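Local coordinates for homoserine O-acetyltransferase (Bacillus anthracis str. 'Ames Ancestor', PDB 3I1I), which probably transfers an acetyl group from acetyl-CoA to the hydroxyl of homoserine, as expected for a homoserine O-acetyltransferase of the alpha/beta hydrolase fold, at residues 328-333 with 338-343. Numbering follows the deposited sequence.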
loop_
_atom_site.group_PDB
_atom_site.type_symbol
_atom_site.label_atom_id
_atom_site.label_comp_id
_atom_site.label_asym_id
_atom_site.label_seq_id
_atom_site.Cartn_x
_atom_site.Cartn_y
_atom_site.Cartn_z
ATOM N N LYS A 328 -8.943 -13.505 24.047
ATOM C CA LYS A 328 -8.026 -14.614 24.292
ATOM C C LYS A 328 -7.120 -14.292 25.491
ATOM O O LYS A 328 -7.015 -15.077 26.429
ATOM C CB LYS A 328 -7.196 -14.895 23.038
ATOM C CG LYS A 328 -6.204 -16.023 23.171
ATOM C CD LYS A 328 -6.894 -17.407 23.123
ATOM C CE LYS A 328 -6.957 -18.111 24.483
ATOM N NZ LYS A 328 -6.388 -19.484 24.321
HETATM N N MSE A 329 -6.494 -13.129 25.454
HETATM C CA MSE A 329 -5.567 -12.678 26.495
HETATM C C MSE A 329 -6.219 -12.632 27.870
HETATM O O MSE A 329 -5.647 -13.090 28.861
HETATM C CB MSE A 329 -5.025 -11.305 26.119
HETATM C CG MSE A 329 -4.484 -10.490 27.268
HETATM SE SE MSE A 329 -3.632 -8.875 26.609
HETATM C CE MSE A 329 -3.155 -8.001 28.302
ATOM N N VAL A 330 -7.420 -12.075 27.920
ATOM C CA VAL A 330 -8.144 -11.947 29.170
ATOM C C VAL A 330 -8.509 -13.327 29.709
ATOM O O VAL A 330 -8.431 -13.611 30.934
ATOM C CB VAL A 330 -9.340 -10.972 28.984
ATOM C CG1 VAL A 330 -10.466 -11.178 30.040
ATOM C CG2 VAL A 330 -8.775 -9.488 28.947
ATOM N N ASP A 331 -8.854 -14.222 28.799
ATOM C CA ASP A 331 -9.153 -15.566 29.205
ATOM C C ASP A 331 -7.931 -16.233 29.845
ATOM O O ASP A 331 -8.051 -16.869 30.929
ATOM C CB ASP A 331 -9.692 -16.393 28.052
ATOM C CG ASP A 331 -10.245 -17.723 28.521
ATOM O OD1 ASP A 331 -11.134 -17.763 29.392
ATOM O OD2 ASP A 331 -9.775 -18.763 28.042
ATOM N N LEU A 332 -6.760 -16.073 29.209
ATOM C CA LEU A 332 -5.540 -16.647 29.774
ATOM C C LEU A 332 -5.258 -16.075 31.156
ATOM O O LEU A 332 -4.968 -16.808 32.092
ATOM C CB LEU A 332 -4.333 -16.452 28.852
ATOM C CG LEU A 332 -4.413 -17.199 27.514
ATOM C CD1 LEU A 332 -3.297 -16.730 26.542
ATOM C CD2 LEU A 332 -4.435 -18.734 27.708
ATOM N N LEU A 333 -5.370 -14.773 31.309
ATOM C CA LEU A 333 -5.136 -14.162 32.624
ATOM C C LEU A 333 -6.119 -14.673 33.684
ATOM O O LEU A 333 -5.725 -14.931 34.817
ATOM C CB LEU A 333 -5.212 -12.635 32.544
ATOM C CG LEU A 333 -4.007 -11.912 31.942
ATOM C CD1 LEU A 333 -4.420 -10.477 31.509
ATOM C CD2 LEU A 333 -2.750 -11.916 32.928
ATOM N N LYS A 338 -5.938 -14.349 37.719
ATOM C CA LYS A 338 -5.833 -12.886 37.784
ATOM C C LYS A 338 -7.125 -12.140 37.463
ATOM O O LYS A 338 -8.055 -12.700 36.871
ATOM C CB LYS A 338 -4.715 -12.441 36.873
ATOM C CG LYS A 338 -3.387 -12.905 37.458
ATOM C CD LYS A 338 -2.318 -12.989 36.431
ATOM C CE LYS A 338 -1.094 -13.760 36.978
ATOM N NZ LYS A 338 -0.159 -13.872 35.850
ATOM N N TYR A 339 -7.192 -10.884 37.900
ATOM C CA TYR A 339 -8.317 -10.035 37.596
ATOM C C TYR A 339 -8.091 -9.386 36.217
ATOM O O TYR A 339 -7.108 -8.623 36.017
ATOM C CB TYR A 339 -8.529 -8.939 38.667
ATOM C CG TYR A 339 -9.827 -8.188 38.435
ATOM C CD1 TYR A 339 -10.993 -8.529 39.109
ATOM C CD2 TYR A 339 -9.906 -7.213 37.459
ATOM C CE1 TYR A 339 -12.214 -7.847 38.841
ATOM C CE2 TYR A 339 -11.089 -6.544 37.188
ATOM C CZ TYR A 339 -12.230 -6.852 37.883
ATOM O OH TYR A 339 -13.380 -6.166 37.552
ATOM N N ALA A 340 -9.010 -9.660 35.294
ATOM C CA ALA A 340 -8.883 -9.186 33.931
ATOM C C ALA A 340 -10.248 -9.168 33.261
ATOM O O ALA A 340 -11.048 -10.099 33.471
ATOM C CB ALA A 340 -7.906 -10.058 33.149
ATOM N N GLU A 341 -10.543 -8.105 32.508
ATOM C CA GLU A 341 -11.827 -7.977 31.815
ATOM C C GLU A 341 -11.697 -7.251 30.478
ATOM O O GLU A 341 -10.764 -6.457 30.272
ATOM C CB GLU A 341 -12.907 -7.319 32.704
ATOM C CG GLU A 341 -12.623 -5.907 33.208
ATOM C CD GLU A 341 -13.792 -5.301 34.098
ATOM O OE1 GLU A 341 -14.983 -5.312 33.667
ATOM O OE2 GLU A 341 -13.491 -4.809 35.225
ATOM N N VAL A 342 -12.622 -7.560 29.571
ATOM C CA VAL A 342 -12.785 -6.871 28.295
ATOM C C VAL A 342 -14.041 -6.021 28.413
ATOM O O VAL A 342 -15.061 -6.483 28.884
ATOM C CB VAL A 342 -13.012 -7.831 27.098
ATOM C CG1 VAL A 342 -13.191 -7.016 25.820
ATOM C CG2 VAL A 342 -11.855 -8.844 26.952
ATOM N N TYR A 343 -13.944 -4.763 28.019
ATOM C CA TYR A 343 -15.108 -3.929 27.853
ATOM C C TYR A 343 -15.062 -3.447 26.415
ATOM O O TYR A 343 -14.241 -2.616 26.060
ATOM C CB TYR A 343 -15.028 -2.789 28.821
ATOM C CG TYR A 343 -16.203 -1.861 28.816
ATOM C CD1 TYR A 343 -17.363 -2.174 29.512
ATOM C CD2 TYR A 343 -16.137 -0.633 28.145
ATOM C CE1 TYR A 343 -18.433 -1.299 29.521
ATOM C CE2 TYR A 343 -17.183 0.234 28.151
ATOM C CZ TYR A 343 -18.322 -0.094 28.837
ATOM O OH TYR A 343 -19.354 0.787 28.839
#
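V330 packs on A340 and V342, and L333 on A340, where helix 324-335 lies against strand 340-342, the last helix-to-strand step of a beta-alpha-beta unit that starts at strand 309-313 in this alpha/beta hydrolase fold. The short axes run nearly antiparallel, at 157° and 7.5 Å apart, close enough for small or branched side chains to fill the interface. A340 suits the middle of it: its lone methyl faces the helix and meets L333 twice, CB to CB at 3.8 Å and again through L333 CD1. One helical turn back, the two methyls of V330 divide the strand between them. CG1, anti to the backbone N (chi1 158°), rests on the backbone carbonyl of A340, while CG2 reaches V342 CG2 at 3.7 Å. Beta-branching keeps both methyls close to the helix, and M312 of the neighbouring strand helps to bury V330.

Against the buried trio of V330, L333 and A340, the V342 end is thinner: V342 is partly exposed and meets the helix through CG2 alone. Solvent lies along the outer face of the helix, where charged residues are at home: K328 is exposed, and D331 turns away from the strand and pairs with K335. Y339 and E341 belong to the strand's other face, covered by helix 362-370.

K338 closes the end of the contact near the connecting turn. Its long aliphatic chain lies obliquely across L333, with CD 3.7 Å from L333 CD2, and carries the amine onward to the carbonyl of S304 and the side chain of Q336. At the base of that side chain, the backbone N of K338 donates to L333 O over 3.0 Å, bent to 153° at the hydrogen.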